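Local coordinates for protein Emp47p (form2) (Saccharomyces cerevisiae, PDB 2A6Z) that serves as a calcium-independent cargo receptor that recognises carbohydrate, takes part in glycoprotein secretion and is required for exit of a related receptor from the endoplasmic reticulum, at residues Y11-L16 with K21-W26; Q97-P102 with K137-S142. All coordinates share one frame; numbering follows the deposited sequence.

Contact 1: residues Y11-L16 with K21-W26; sequences YSLPDL and KVPNNW
The carbonyl oxygen of Ser12 receives two side-chain donors from the 21-26 segment, and these two hydrogen bonds are the whole polar part of the contact. Trp26 NE1 lies 2.9 Å from Ser12 O on a nearly straight line (178° at the hydrogen), with the oxygen in the indole plane. Seen from the carbonyl, however, that donor stands well above the plane, 58° out of it, so the bond does not run along a lone pair. Asn25 ND2 takes the same Ser12 O at 3.1 Å, tilted only slightly from the carbonyl plane. With chi1 at 56°, Asn25 CG is flanked by both the backbone N and C, which turns the amide toward Ser12, and ND2 also bonds to Asp10 O, which fixes the rotation of the amide.

The apolar part centres on Leu13. Its CD1 lies over the five-membered ring of Trp26, 3.7 Å from the centroid and close to the ring normal, a CH-pi contact. Its CB rests on the indole too, offset toward the rim and 3.7 Å from Trp26 CE2. Leu13 CD1 also meets Pro23 CG at 3.9 Å, and Leu16 CD2 reaches Pro23 CD at 4.1 Å, so the proline ring packs against both leucines.

A type I beta turn from Pro23 to Trp26, closed by Trp26 N to Pro23 O at 3.0 Å, carries both donors in its second half. Backbone hydrogen bonds of Leu13 with Met216 and of Asn25 with Lys54 tie the segments to strands 210-220 and 48-58, which belong to different sheets. The arrangement is thus an N-terminal loop packed at the edge of the beta sandwich of a legume-like lectin domain, just where strand 26-30 begins.

Contact 2: residues Q97-P102 with K137-S142; sequences QLYNGP and KIYDQS
Tyr99 and Tyr139 bring their hydroxyls near each other without bonding: the two OH atoms are 3.9 Å apart, and no hydrogen bond joins segments 97-102 and 137-142 anywhere. The first segment is a type I' beta turn from Leu98 to Gly101 in the legume-lectin-like beta sandwich, closed by reciprocal 2.8 Å bonds, Leu98 N to Gly101 O and Gly101 N to Leu98 O. The pairing of Gln97 and Leu98 opposite Gly101 fits a classic beta bulge. The second segment carries a short, weakly bonded helix around 138-141.

Contact between them is sparse, 105 Å² in all, and mainly apolar. Ile138 extends CD1 to the turn, where it meets Leu98 CD1 at 4.2 Å and Tyr99 CE2 at 4.3 Å. It approaches the Tyr99 ring at its edge, near the ring plane, rather than over a face. With Leu98 CG opposite the backbone N (chi1 178°), the side chain is extended and CD1 reaches the helix although CB does not point straight at it.

The tyrosine side chains cross at about a right angle. Strand 108-113 supplies part of their surroundings: Tyr99 packs on Gln109, Leu111 and Asp113, while Tyr139 OH hydrogen-bonds Asp113 OD2. On the helix itself, Ile138 CG2 sits over the centre of its neighbour's ring, 3.7 Å above the plane of Tyr139.

Overall arrangement
Contact 1 and contact 2 occupy opposite sides of the centre of one lectin domain. Their centres are 26 Å apart, and about 12 Å separates their nearest atoms, so neither touches the other. They follow in series along the chain: the first closes just as strand 26-30 begins, the second joins the loop between strands 81-88 and 108-113 to the short helix before strand 144-147. Strands 26-30 and 144-147 are the two outermost of the same seven-stranded antiparallel sheet, so the 21-26 and 137-142 segments adjoin its opposite margins. Asn100 ND2 bonds to Glu30 OE1 and Gly49 O, tying the 97-102 turn to strand 26-30, the strand that Trp26 opens, and to strand 48-58.

Contact 1: residues Y11-L16 with K21-W26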
# COMPACT_ATOMS: atom_id res chain seq x y z
N TYR A 11 -10.14 -8.22 -8.03
CA TYR A 11 -9.01 -7.42 -7.53
C TYR A 11 -9.15 -7.09 -6.07
O TYR A 11 -8.47 -6.18 -5.57
CB TYR A 11 -8.84 -6.18 -8.42
CG TYR A 11 -8.46 -6.56 -9.82
CD1 TYR A 11 -7.22 -7.03 -10.16
CD2 TYR A 11 -9.40 -6.55 -10.84
CE1 TYR A 11 -6.86 -7.41 -11.41
CE2 TYR A 11 -9.05 -6.93 -12.15
CZ TYR A 11 -7.79 -7.35 -12.43
OH TYR A 11 -7.43 -7.76 -13.71
N SER A 12 -10.02 -7.78 -5.34
CA SER A 12 -10.29 -7.56 -3.95
C SER A 12 -9.77 -8.70 -3.08
O SER A 12 -9.55 -9.81 -3.53
CB SER A 12 -11.78 -7.30 -3.65
OG SER A 12 -12.23 -6.15 -4.34
N LEU A 13 -9.59 -8.37 -1.81
CA LEU A 13 -9.18 -9.26 -0.73
C LEU A 13 -10.30 -9.20 0.30
O LEU A 13 -10.31 -8.30 1.19
CB LEU A 13 -7.86 -8.80 -0.12
CG LEU A 13 -7.32 -9.68 0.99
CD1 LEU A 13 -6.78 -10.98 0.46
CD2 LEU A 13 -6.24 -8.86 1.73
N PRO A 14 -11.30 -10.05 0.24
CA PRO A 14 -12.41 -10.01 1.19
C PRO A 14 -11.88 -10.11 2.62
O PRO A 14 -10.86 -10.75 2.88
CB PRO A 14 -13.21 -11.26 0.83
CG PRO A 14 -12.92 -11.52 -0.63
CD PRO A 14 -11.43 -11.17 -0.76
N ASP A 15 -12.67 -9.46 3.50
CA ASP A 15 -12.34 -9.40 4.92
C ASP A 15 -11.86 -10.74 5.42
O ASP A 15 -12.54 -11.78 5.24
CB ASP A 15 -13.58 -8.98 5.69
CG ASP A 15 -13.32 -8.68 7.14
OD1 ASP A 15 -14.24 -8.08 7.71
OD2 ASP A 15 -12.33 -9.10 7.75
N LEU A 16 -10.65 -10.79 5.97
CA LEU A 16 -9.96 -12.03 6.34
C LEU A 16 -10.44 -12.59 7.68
O LEU A 16 -9.89 -13.63 8.11
CB LEU A 16 -8.43 -11.79 6.35
CG LEU A 16 -7.82 -11.44 4.98
CD1 LEU A 16 -6.46 -10.87 5.26
CD2 LEU A 16 -7.80 -12.70 4.13
N LYS A 21 -7.40 -19.68 4.45
CA LYS A 21 -6.33 -19.79 3.48
C LYS A 21 -6.28 -18.46 2.70
O LYS A 21 -7.31 -17.86 2.42
CB LYS A 21 -6.60 -20.92 2.50
CG LYS A 21 -5.42 -21.65 1.85
CD LYS A 21 -4.35 -20.73 1.28
CE LYS A 21 -2.99 -20.83 1.96
NZ LYS A 21 -2.71 -19.80 3.01
N VAL A 22 -5.09 -18.02 2.32
CA VAL A 22 -5.04 -16.82 1.49
C VAL A 22 -5.85 -17.00 0.20
O VAL A 22 -5.72 -18.00 -0.47
CB VAL A 22 -3.57 -16.53 1.09
CG1 VAL A 22 -3.53 -15.32 0.17
CG2 VAL A 22 -2.74 -16.36 2.34
N PRO A 23 -6.75 -16.07 -0.11
CA PRO A 23 -7.51 -16.17 -1.35
C PRO A 23 -6.65 -16.38 -2.58
O PRO A 23 -5.59 -15.77 -2.70
CB PRO A 23 -8.17 -14.77 -1.43
CG PRO A 23 -8.44 -14.53 0.03
CD PRO A 23 -7.14 -14.93 0.70
N ASN A 24 -7.19 -17.20 -3.48
CA ASN A 24 -6.42 -17.70 -4.60
C ASN A 24 -6.00 -16.64 -5.59
O ASN A 24 -5.11 -16.89 -6.37
CB ASN A 24 -7.25 -18.80 -5.31
CG ASN A 24 -7.10 -18.78 -6.82
OD1 ASN A 24 -6.30 -19.56 -7.39
ND2 ASN A 24 -7.86 -17.94 -7.54
N ASN A 25 -6.62 -15.44 -5.55
CA ASN A 25 -6.21 -14.37 -6.44
C ASN A 25 -5.03 -13.54 -5.89
O ASN A 25 -4.59 -12.64 -6.60
CB ASN A 25 -7.40 -13.47 -6.77
CG ASN A 25 -8.15 -12.83 -5.63
OD1 ASN A 25 -8.30 -13.44 -4.53
ND2 ASN A 25 -8.65 -11.61 -5.86
N TRP A 26 -4.53 -13.89 -4.72
CA TRP A 26 -3.41 -13.18 -4.09
C TRP A 26 -2.26 -14.11 -3.83
O TRP A 26 -2.42 -15.35 -3.63
CB TRP A 26 -3.83 -12.59 -2.72
CG TRP A 26 -4.80 -11.45 -2.88
CD1 TRP A 26 -6.16 -11.55 -3.06
CD2 TRP A 26 -4.51 -10.04 -2.89
NE1 TRP A 26 -6.73 -10.30 -3.18
CE2 TRP A 26 -5.73 -9.34 -3.07
CE3 TRP A 26 -3.34 -9.31 -2.75
CZ2 TRP A 26 -5.79 -7.96 -3.12
CZ3 TRP A 26 -3.39 -7.92 -2.80
CH2 TRP A 26 -4.61 -7.25 -2.99

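Contact 2: residues Q97-P102 with K137-S142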
# COMPACT_ATOMS: atom_id res chain seq x y z
N GLN A 97 13.93 -3.93 -3.03
CA GLN A 97 14.83 -3.05 -2.34
C GLN A 97 14.22 -1.84 -1.68
O GLN A 97 14.95 -1.10 -0.97
CB GLN A 97 15.91 -2.55 -3.31
CG GLN A 97 16.80 -3.65 -3.88
CD GLN A 97 17.87 -3.10 -4.78
OE1 GLN A 97 18.89 -2.57 -4.27
NE2 GLN A 97 17.64 -3.11 -6.10
N LEU A 98 12.92 -1.58 -1.86
CA LEU A 98 12.28 -0.39 -1.29
C LEU A 98 11.09 -0.84 -0.46
O LEU A 98 10.04 -1.20 -0.99
CB LEU A 98 11.85 0.53 -2.45
CG LEU A 98 11.11 1.82 -2.02
CD1 LEU A 98 11.96 2.64 -1.05
CD2 LEU A 98 10.75 2.59 -3.28
N TYR A 99 11.29 -0.91 0.88
CA TYR A 99 10.25 -1.44 1.78
C TYR A 99 9.75 -2.77 1.27
O TYR A 99 8.54 -3.12 1.34
CB TYR A 99 9.03 -0.44 1.99
CG TYR A 99 9.56 0.84 2.61
CD1 TYR A 99 9.68 0.94 3.99
CD2 TYR A 99 10.02 1.89 1.84
CE1 TYR A 99 10.19 2.08 4.58
CE2 TYR A 99 10.55 3.03 2.42
CZ TYR A 99 10.64 3.10 3.81
OH TYR A 99 11.18 4.26 4.34
N ASN A 100 10.67 -3.64 0.84
CA ASN A 100 10.35 -4.99 0.34
C ASN A 100 9.48 -4.99 -0.90
O ASN A 100 8.84 -5.99 -1.19
CB ASN A 100 9.78 -5.85 1.47
CG ASN A 100 9.75 -7.34 1.06
OD1 ASN A 100 10.77 -7.86 0.55
ND2 ASN A 100 8.64 -7.99 1.28
N GLY A 101 9.54 -3.90 -1.65
CA GLY A 101 8.94 -3.73 -2.95
C GLY A 101 9.93 -3.06 -3.91
O GLY A 101 11.11 -2.94 -3.59
N PRO A 102 9.47 -2.72 -5.10
CA PRO A 102 10.41 -2.36 -6.17
C PRO A 102 10.93 -0.94 -6.07
O PRO A 102 10.19 0.01 -6.08
CB PRO A 102 9.57 -2.56 -7.44
CG PRO A 102 8.14 -2.29 -6.95
CD PRO A 102 8.10 -2.91 -5.59
N LYS A 137 16.55 10.59 -0.38
CA LYS A 137 15.79 11.79 -0.67
C LYS A 137 14.27 11.58 -0.64
O LYS A 137 13.52 12.44 -1.08
CB LYS A 137 16.20 12.36 -2.03
CG LYS A 137 17.72 12.69 -2.05
CD LYS A 137 18.07 13.28 -3.42
CE LYS A 137 19.50 13.71 -3.62
NZ LYS A 137 20.15 14.37 -2.49
N ILE A 138 13.84 10.40 -0.14
CA ILE A 138 12.42 10.06 -0.30
C ILE A 138 11.50 11.11 0.32
O ILE A 138 10.47 11.41 -0.29
CB ILE A 138 12.20 8.65 0.28
CG1 ILE A 138 10.85 8.07 -0.16
CG2 ILE A 138 12.42 8.53 1.79
CD1 ILE A 138 10.81 6.55 0.02
N TYR A 139 11.85 11.65 1.49
CA TYR A 139 10.90 12.58 2.12
C TYR A 139 10.80 13.90 1.36
O TYR A 139 9.72 14.48 1.22
CB TYR A 139 11.27 12.81 3.61
CG TYR A 139 11.33 11.45 4.32
CD1 TYR A 139 10.18 10.65 4.45
CD2 TYR A 139 12.54 10.93 4.80
CE1 TYR A 139 10.22 9.42 5.08
CE2 TYR A 139 12.58 9.70 5.40
CZ TYR A 139 11.42 8.95 5.53
OH TYR A 139 11.52 7.72 6.14
N ASP A 140 11.93 14.35 0.83
CA ASP A 140 11.88 15.59 0.02
C ASP A 140 11.19 15.35 -1.31
O ASP A 140 10.64 16.32 -1.91
CB ASP A 140 13.28 16.08 -0.21
CG ASP A 140 13.46 17.53 -0.03
OD1 ASP A 140 14.57 18.05 0.08
OD2 ASP A 140 12.39 18.16 -0.17
N GLN A 141 11.19 14.11 -1.79
CA GLN A 141 10.66 13.78 -3.12
C GLN A 141 9.19 13.37 -3.07
O GLN A 141 8.61 13.23 -4.15
CB GLN A 141 11.52 12.69 -3.80
CG GLN A 141 12.91 13.29 -4.07
CD GLN A 141 13.89 12.67 -4.99
OE1 GLN A 141 13.72 11.46 -5.10
NE2 GLN A 141 14.82 13.44 -5.56
N SER A 142 8.55 13.27 -1.90
CA SER A 142 7.09 13.00 -1.88
C SER A 142 6.39 14.06 -2.71
O SER A 142 6.67 15.26 -2.54
CB SER A 142 6.58 13.09 -0.45
OG SER A 142 7.33 12.27 0.43